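Local coordinates for hypothetical protein CG14615-PA (Drosophila melanogaster, PDB 1SQH) that is of unknown function but probably acts as an acyltransferase, perhaps a glycine N-acyltransferase, at residues G121-V127 against N294-V300; L106-E111 against F131-V135. All coordinates share one frame; numbering follows the deposited sequence.

How the contacts relate
Both contacts belong to the same half of the molecule, and they touch through Val135 and Cys132 of helix 129-141. Contact 1 (121-127 with 294-300) is the more buried: two strands are joined edge to edge by paired backbone amides and carbonyls, although the segments lie 167 residues apart in sequence. Contact 2 (106-111 with 131-135) lies farther from the centre of the chain and is local; here two helices on a face of that sheet meet by side chains, with an aromatic-aliphatic inner part and a cation-pi and salt-bridge rim. Strand 123-128 comes between helices 104-112 and 129-141 in the chain, so the two contacts interlock.

Contact 1: G121-V127 against N294-V300; sequences GALLTNV and NEWIKLV
Leu124 and Ile297 form a hydrogen-bonded antiparallel pair, their amides and carbonyls exchanging two 2.8 Å bonds, Leu124 N to Ile297 O and Ile297 N to Leu124 O. Further along, Val127 pairs with Glu295 in the same way, but with the register shifted by one: Thr125 and Asn126 together stand opposite Trp296, a beta bulge in strand 123-128. The Trp296 indole lies under this bulge. Thr125 CA sits 3.9 Å from the centroid of its five-membered ring, a CH-pi contact over the face, and Asn126 N lies over the same face, 3.5 Å from Trp296 CZ3. The Thr125 methyl CG2 reaches NE1, while Leu123 CD2 approaches the ring edge at CD1. With an alanine in place of Trp296, the bulge would probably lose the flat surface on which Thr125 and Asn126 rest, leaving a gap beside Leu123.

Lys298 runs back along the neighbouring strand. Its CB packs 3.8 Å from Leu123 CD1; CG then leaves anti to the backbone N (chi1 170°), and a bend at chi2 (60°) turns the chain toward Gly121. CD and CE pass the Gly121 carbonyl, and NZ ends in a short hydrogen bond, 2.6 Å to Gly121 O, beside the last backbone rung, Leu299 N to Ala122 O. Nearby, the CA of Gly121 makes a CA-H...O contact with Leu299 O, a buried carbonyl without a hydrogen-bonding partner.

On the other face of the sheet, Leu124 and Ile297 pack under Val135 of helix 129-141. Strand 91-96 flanks strand 123-128. Strand 289-299, from the C-terminal FR47-like region, lies between strands 123-128 and 147-157 in the mixed sheet, consistent with the acetyltransferase (GNAT) kinship of the protein.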
loop_
_atom_site.group_PDB
_atom_site.type_symbol
_atom_site.label_atom_id
_atom_site.label_comp_id
_atom_site.label_asym_id
_atom_site.label_seq_id
_atom_site.Cartn_x
_atom_site.Cartn_y
_atom_site.Cartn_z
ATOM N N GLY A 121 10.122 -11.835 11.386
ATOM C CA GLY A 121 9.349 -10.605 11.410
ATOM C C GLY A 121 8.603 -10.211 10.144
ATOM O O GLY A 121 8.380 -9.020 9.907
ATOM N N ALA A 122 8.202 -11.187 9.333
ATOM C CA ALA A 122 7.486 -10.896 8.088
ATOM C C ALA A 122 6.169 -10.159 8.330
ATOM O O ALA A 122 5.455 -10.442 9.293
ATOM C CB ALA A 122 7.217 -12.191 7.326
ATOM N N LEU A 123 5.843 -9.217 7.450
ATOM C CA LEU A 123 4.595 -8.463 7.582
ATOM C C LEU A 123 3.553 -8.917 6.556
ATOM O O LEU A 123 3.799 -8.890 5.345
ATOM C CB LEU A 123 4.866 -6.967 7.412
ATOM C CG LEU A 123 3.640 -6.045 7.391
ATOM C CD1 LEU A 123 2.908 -6.124 8.716
ATOM C CD2 LEU A 123 4.079 -4.609 7.104
ATOM N N LEU A 124 2.399 -9.349 7.046
ATOM C CA LEU A 124 1.310 -9.795 6.188
ATOM C C LEU A 124 0.414 -8.580 5.912
ATOM O O LEU A 124 -0.279 -8.094 6.811
ATOM C CB LEU A 124 0.510 -10.903 6.893
ATOM C CG LEU A 124 1.043 -12.347 6.821
ATOM C CD1 LEU A 124 2.562 -12.359 6.803
ATOM C CD2 LEU A 124 0.488 -13.163 7.989
ATOM N N THR A 125 0.430 -8.101 4.668
ATOM C CA THR A 125 -0.350 -6.914 4.282
ATOM C C THR A 125 -1.697 -7.187 3.610
ATOM O O THR A 125 -1.869 -8.179 2.894
ATOM C CB THR A 125 0.476 -6.005 3.338
ATOM O OG1 THR A 125 0.723 -6.692 2.102
ATOM C CG2 THR A 125 1.810 -5.637 3.982
ATOM N N ASN A 126 -2.643 -6.280 3.829
ATOM C CA ASN A 126 -3.988 -6.388 3.252
ATOM C C ASN A 126 -4.581 -7.804 3.263
ATOM O O ASN A 126 -5.032 -8.304 2.230
ATOM C CB ASN A 126 -4.007 -5.819 1.811
ATOM C CG ASN A 126 -2.820 -6.277 0.970
ATOM O OD1 ASN A 126 -1.707 -5.725 1.070
ATOM N ND2 ASN A 126 -3.043 -7.295 0.139
ATOM N N VAL A 127 -4.606 -8.428 4.440
ATOM C CA VAL A 127 -5.137 -9.784 4.590
ATOM C C VAL A 127 -6.649 -9.787 4.726
ATOM O O VAL A 127 -7.200 -9.090 5.584
ATOM C CB VAL A 127 -4.575 -10.500 5.843
ATOM C CG1 VAL A 127 -4.973 -11.970 5.809
ATOM C CG2 VAL A 127 -3.068 -10.336 5.920
ATOM N N ASN A 294 -9.550 -5.030 6.199
ATOM C CA ASN A 294 -8.476 -6.004 6.084
ATOM C C ASN A 294 -7.576 -5.886 7.290
ATOM O O ASN A 294 -7.648 -4.911 8.035
ATOM C CB ASN A 294 -7.647 -5.722 4.830
ATOM C CG ASN A 294 -8.120 -6.502 3.616
ATOM O OD1 ASN A 294 -9.268 -6.954 3.555
ATOM N ND2 ASN A 294 -7.236 -6.648 2.628
ATOM N N GLU A 295 -6.722 -6.879 7.486
ATOM C CA GLU A 295 -5.793 -6.817 8.600
ATOM C C GLU A 295 -4.357 -6.762 8.103
ATOM O O GLU A 295 -4.031 -7.260 7.027
ATOM C CB GLU A 295 -5.971 -8.017 9.548
ATOM C CG GLU A 295 -6.971 -7.773 10.674
ATOM C CD GLU A 295 -7.103 -8.954 11.628
ATOM O OE1 GLU A 295 -6.070 -9.491 12.074
ATOM O OE2 GLU A 295 -8.243 -9.343 11.947
ATOM N N TRP A 296 -3.519 -6.090 8.881
ATOM C CA TRP A 296 -2.096 -6.006 8.601
ATOM C C TRP A 296 -1.551 -6.807 9.779
ATOM O O TRP A 296 -1.703 -6.409 10.935
ATOM C CB TRP A 296 -1.622 -4.563 8.658
ATOM C CG TRP A 296 -1.237 -4.012 7.318
ATOM C CD1 TRP A 296 0.029 -3.754 6.873
ATOM C CD2 TRP A 296 -2.124 -3.639 6.251
ATOM N NE1 TRP A 296 -0.012 -3.239 5.597
ATOM C CE2 TRP A 296 -1.321 -3.159 5.192
ATOM C CE3 TRP A 296 -3.518 -3.664 6.089
ATOM C CZ2 TRP A 296 -1.870 -2.702 3.978
ATOM C CZ3 TRP A 296 -4.065 -3.208 4.872
ATOM C CH2 TRP A 296 -3.236 -2.734 3.840
ATOM N N ILE A 297 -0.954 -7.955 9.492
ATOM C CA ILE A 297 -0.451 -8.800 10.561
ATOM C C ILE A 297 1.063 -8.794 10.646
ATOM O O ILE A 297 1.746 -9.394 9.814
ATOM C CB ILE A 297 -0.935 -10.242 10.379
ATOM C CG1 ILE A 297 -2.461 -10.253 10.205
ATOM C CG2 ILE A 297 -0.530 -11.071 11.573
ATOM C CD1 ILE A 297 -3.067 -11.633 9.997
ATOM N N LYS A 298 1.584 -8.100 11.651
ATOM C CA LYS A 298 3.022 -8.026 11.857
ATOM C C LYS A 298 3.456 -9.169 12.773
ATOM O O LYS A 298 3.010 -9.259 13.921
ATOM C CB LYS A 298 3.383 -6.676 12.482
ATOM C CG LYS A 298 4.816 -6.539 12.971
ATOM C CD LYS A 298 5.839 -6.722 11.862
ATOM C CE LYS A 298 7.245 -6.479 12.404
ATOM N NZ LYS A 298 8.323 -6.907 11.470
ATOM N N LEU A 299 4.303 -10.051 12.245
ATOM C CA LEU A 299 4.831 -11.183 13.009
ATOM C C LEU A 299 6.115 -10.731 13.704
ATOM O O LEU A 299 6.999 -10.164 13.061
ATOM C CB LEU A 299 5.141 -12.354 12.071
ATOM C CG LEU A 299 4.027 -13.348 11.712
ATOM C CD1 LEU A 299 2.722 -12.628 11.499
ATOM C CD2 LEU A 299 4.427 -14.130 10.472
ATOM N N VAL A 300 6.219 -10.959 15.012
ATOM C CA VAL A 300 7.426 -10.552 15.742
ATOM C C VAL A 300 8.537 -11.586 15.561
ATOM O O VAL A 300 8.303 -12.791 15.669
ATOM C CB VAL A 300 7.153 -10.369 17.263
ATOM C CG1 VAL A 300 5.843 -9.624 17.475
ATOM C CG2 VAL A 300 7.136 -11.716 17.967
HETATM O O HOH W 1 8.613 -13.461 12.999
#

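Contact 2: L106-E111 against F131-V135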
loop_
_atom_site.group_PDB
_atom_site.type_symbol
_atom_site.label_atom_id
_atom_site.label_comp_id
_atom_site.label_asym_id
_atom_site.label_seq_id
_atom_site.Cartn_x
_atom_site.Cartn_y
_atom_site.Cartn_z
ATOM N N LEU A 106 -4.640 -22.004 -2.350
ATOM C CA LEU A 106 -3.906 -20.936 -1.686
ATOM C C LEU A 106 -3.160 -21.437 -0.449
ATOM O O LEU A 106 -1.949 -21.251 -0.333
ATOM C CB LEU A 106 -4.858 -19.807 -1.279
ATOM C CG LEU A 106 -4.283 -18.728 -0.345
ATOM C CD1 LEU A 106 -3.166 -17.976 -1.043
ATOM C CD2 LEU A 106 -5.390 -17.771 0.078
ATOM N N TRP A 107 -3.883 -22.071 0.468
ATOM C CA TRP A 107 -3.273 -22.563 1.691
ATOM C C TRP A 107 -2.235 -23.634 1.428
ATOM O O TRP A 107 -1.310 -23.826 2.223
ATOM C CB TRP A 107 -4.346 -23.068 2.650
ATOM C CG TRP A 107 -5.144 -21.942 3.208
ATOM C CD1 TRP A 107 -6.449 -21.651 2.951
ATOM C CD2 TRP A 107 -4.662 -20.911 4.077
ATOM N NE1 TRP A 107 -6.815 -20.494 3.608
ATOM C CE2 TRP A 107 -5.735 -20.022 4.306
ATOM C CE3 TRP A 107 -3.424 -20.650 4.684
ATOM C CZ2 TRP A 107 -5.605 -18.885 5.123
ATOM C CZ3 TRP A 107 -3.294 -19.516 5.495
ATOM C CH2 TRP A 107 -4.379 -18.652 5.704
ATOM N N GLU A 108 -2.381 -24.335 0.312
ATOM C CA GLU A 108 -1.399 -25.347 -0.039
ATOM C C GLU A 108 -0.109 -24.554 -0.263
ATOM O O GLU A 108 0.973 -24.946 0.185
ATOM C CB GLU A 108 -1.826 -26.060 -1.320
ATOM C CG GLU A 108 -1.097 -27.349 -1.601
ATOM C CD GLU A 108 -1.814 -28.174 -2.648
ATOM O OE1 GLU A 108 -3.002 -28.494 -2.430
ATOM O OE2 GLU A 108 -1.196 -28.498 -3.687
ATOM N N CYS A 109 -0.248 -23.415 -0.938
ATOM C CA CYS A 109 0.878 -22.537 -1.215
ATOM C C CYS A 109 1.503 -21.970 0.056
ATOM O O CYS A 109 2.705 -22.112 0.289
ATOM C CB CYS A 109 0.440 -21.361 -2.093
ATOM S SG CYS A 109 0.249 -21.729 -3.848
ATOM N N LEU A 110 0.682 -21.320 0.873
ATOM C CA LEU A 110 1.179 -20.693 2.092
ATOM C C LEU A 110 1.787 -21.661 3.097
ATOM O O LEU A 110 2.745 -21.317 3.777
ATOM C CB LEU A 110 0.064 -19.873 2.761
ATOM C CG LEU A 110 -0.513 -18.656 2.015
ATOM C CD1 LEU A 110 -1.515 -17.957 2.928
ATOM C CD2 LEU A 110 0.590 -17.678 1.616
ATOM N N GLU A 111 1.241 -22.870 3.178
ATOM C CA GLU A 111 1.729 -23.868 4.123
ATOM C C GLU A 111 2.958 -24.646 3.639
ATOM O O GLU A 111 3.845 -24.965 4.431
ATOM C CB GLU A 111 0.599 -24.845 4.465
ATOM C CG GLU A 111 -0.639 -24.172 5.032
ATOM C CD GLU A 111 -1.813 -25.128 5.191
ATOM O OE1 GLU A 111 -2.010 -25.972 4.288
ATOM O OE2 GLU A 111 -2.545 -25.023 6.202
ATOM N N PHE A 131 -9.018 -14.975 5.900
ATOM C CA PHE A 131 -7.735 -15.668 5.929
ATOM C C PHE A 131 -6.988 -15.369 7.220
ATOM O O PHE A 131 -6.027 -16.061 7.559
ATOM C CB PHE A 131 -6.826 -15.235 4.765
ATOM C CG PHE A 131 -7.392 -15.494 3.395
ATOM C CD1 PHE A 131 -8.067 -16.677 3.105
ATOM C CD2 PHE A 131 -7.200 -14.564 2.374
ATOM C CE1 PHE A 131 -8.548 -16.938 1.801
ATOM C CE2 PHE A 131 -7.670 -14.808 1.071
ATOM C CZ PHE A 131 -8.346 -15.997 0.786
ATOM N N CYS A 132 -7.426 -14.344 7.942
ATOM C CA CYS A 132 -6.750 -13.942 9.167
ATOM C C CYS A 132 -6.517 -15.005 10.244
ATOM O O CYS A 132 -5.375 -15.225 10.653
ATOM C CB CYS A 132 -7.466 -12.736 9.784
ATOM S SG CYS A 132 -7.260 -11.191 8.840
ATOM N N ASN A 133 -7.578 -15.660 10.705
ATOM C CA ASN A 133 -7.434 -16.663 11.762
ATOM C C ASN A 133 -6.514 -17.808 11.351
ATOM O O ASN A 133 -5.550 -18.130 12.052
ATOM C CB ASN A 133 -8.805 -17.224 12.165
ATOM C CG ASN A 133 -8.777 -17.944 13.515
ATOM O OD1 ASN A 133 -8.556 -17.322 14.560
ATOM N ND2 ASN A 133 -9.000 -19.260 13.496
ATOM N N ARG A 134 -6.804 -18.416 10.208
ATOM C CA ARG A 134 -5.992 -19.524 9.752
ATOM C C ARG A 134 -4.532 -19.140 9.549
ATOM O O ARG A 134 -3.640 -19.889 9.934
ATOM C CB ARG A 134 -6.564 -20.108 8.462
ATOM C CG ARG A 134 -5.850 -21.361 8.004
ATOM C CD ARG A 134 -6.601 -22.085 6.900
ATOM N NE ARG A 134 -5.886 -23.294 6.503
ATOM C CZ ARG A 134 -6.313 -24.160 5.589
ATOM N NH1 ARG A 134 -7.466 -23.961 4.961
ATOM N NH2 ARG A 134 -5.579 -25.226 5.300
ATOM N N VAL A 135 -4.270 -17.973 8.970
ATOM C CA VAL A 135 -2.881 -17.584 8.745
ATOM C C VAL A 135 -2.138 -17.352 10.060
ATOM O O VAL A 135 -0.922 -17.542 10.135
ATOM C CB VAL A 135 -2.767 -16.310 7.892
ATOM C CG1 VAL A 135 -3.045 -15.078 8.743
ATOM C CG2 VAL A 135 -1.387 -16.235 7.268
#
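Trp107 and Arg134 lie flat against each other, with the guanidinium and indole planes only 12° apart and their centres separated by 3.8 Å. The two side chains leave their helices in opposite directions and slide past one another: Arg134 CD sits above the middle of the indole, 3.4 Å from Trp107 CE2, and the guanidinium rides over the five-membered ring, where NH1 comes within 3.2 Å of Trp107 CD1. This is a cation-pi stack with a CH-pi contact added from the methylene. It depends on an Arg134 chain that starts anti to its own amide nitrogen (chi1 -174°) and stays extended to NE, long enough to span the ring.

Beyond the stack, Arg134 NH2 donates to Glu111 OE2 at 3.2 Å, a salt bridge. The carboxylate is turned steeply to the guanidinium and is met from above its plane. Ring and carboxylate together probably restrict the rotation of an arginine at an exposed position.

The benzo end of Trp107 points into helix 129-141. Its CH2 wedges against Val135, 3.6 Å from CB, which lies in the indole plane, and the Phe131 carbonyl also lies at the ring edge. Phe131 CB packs 3.9 Å from Trp107 CZ2, while the Phe131 ring, steeply inclined to the indole, receives Leu106 CD2 over one face, 3.5 Å from CZ.

The axes of the two helical segments are inclined at 36° and come no nearer than 12.4 Å, so long side chains bridge the space between them. Helix 104-112 forms the beta-alpha-beta crossover from strand 91-96 to the parallel strand 123-128, which leads directly into helix 129-141; such a pair of helices on one face of the central sheet is consistent with the acetyltransferase (GNAT) fold.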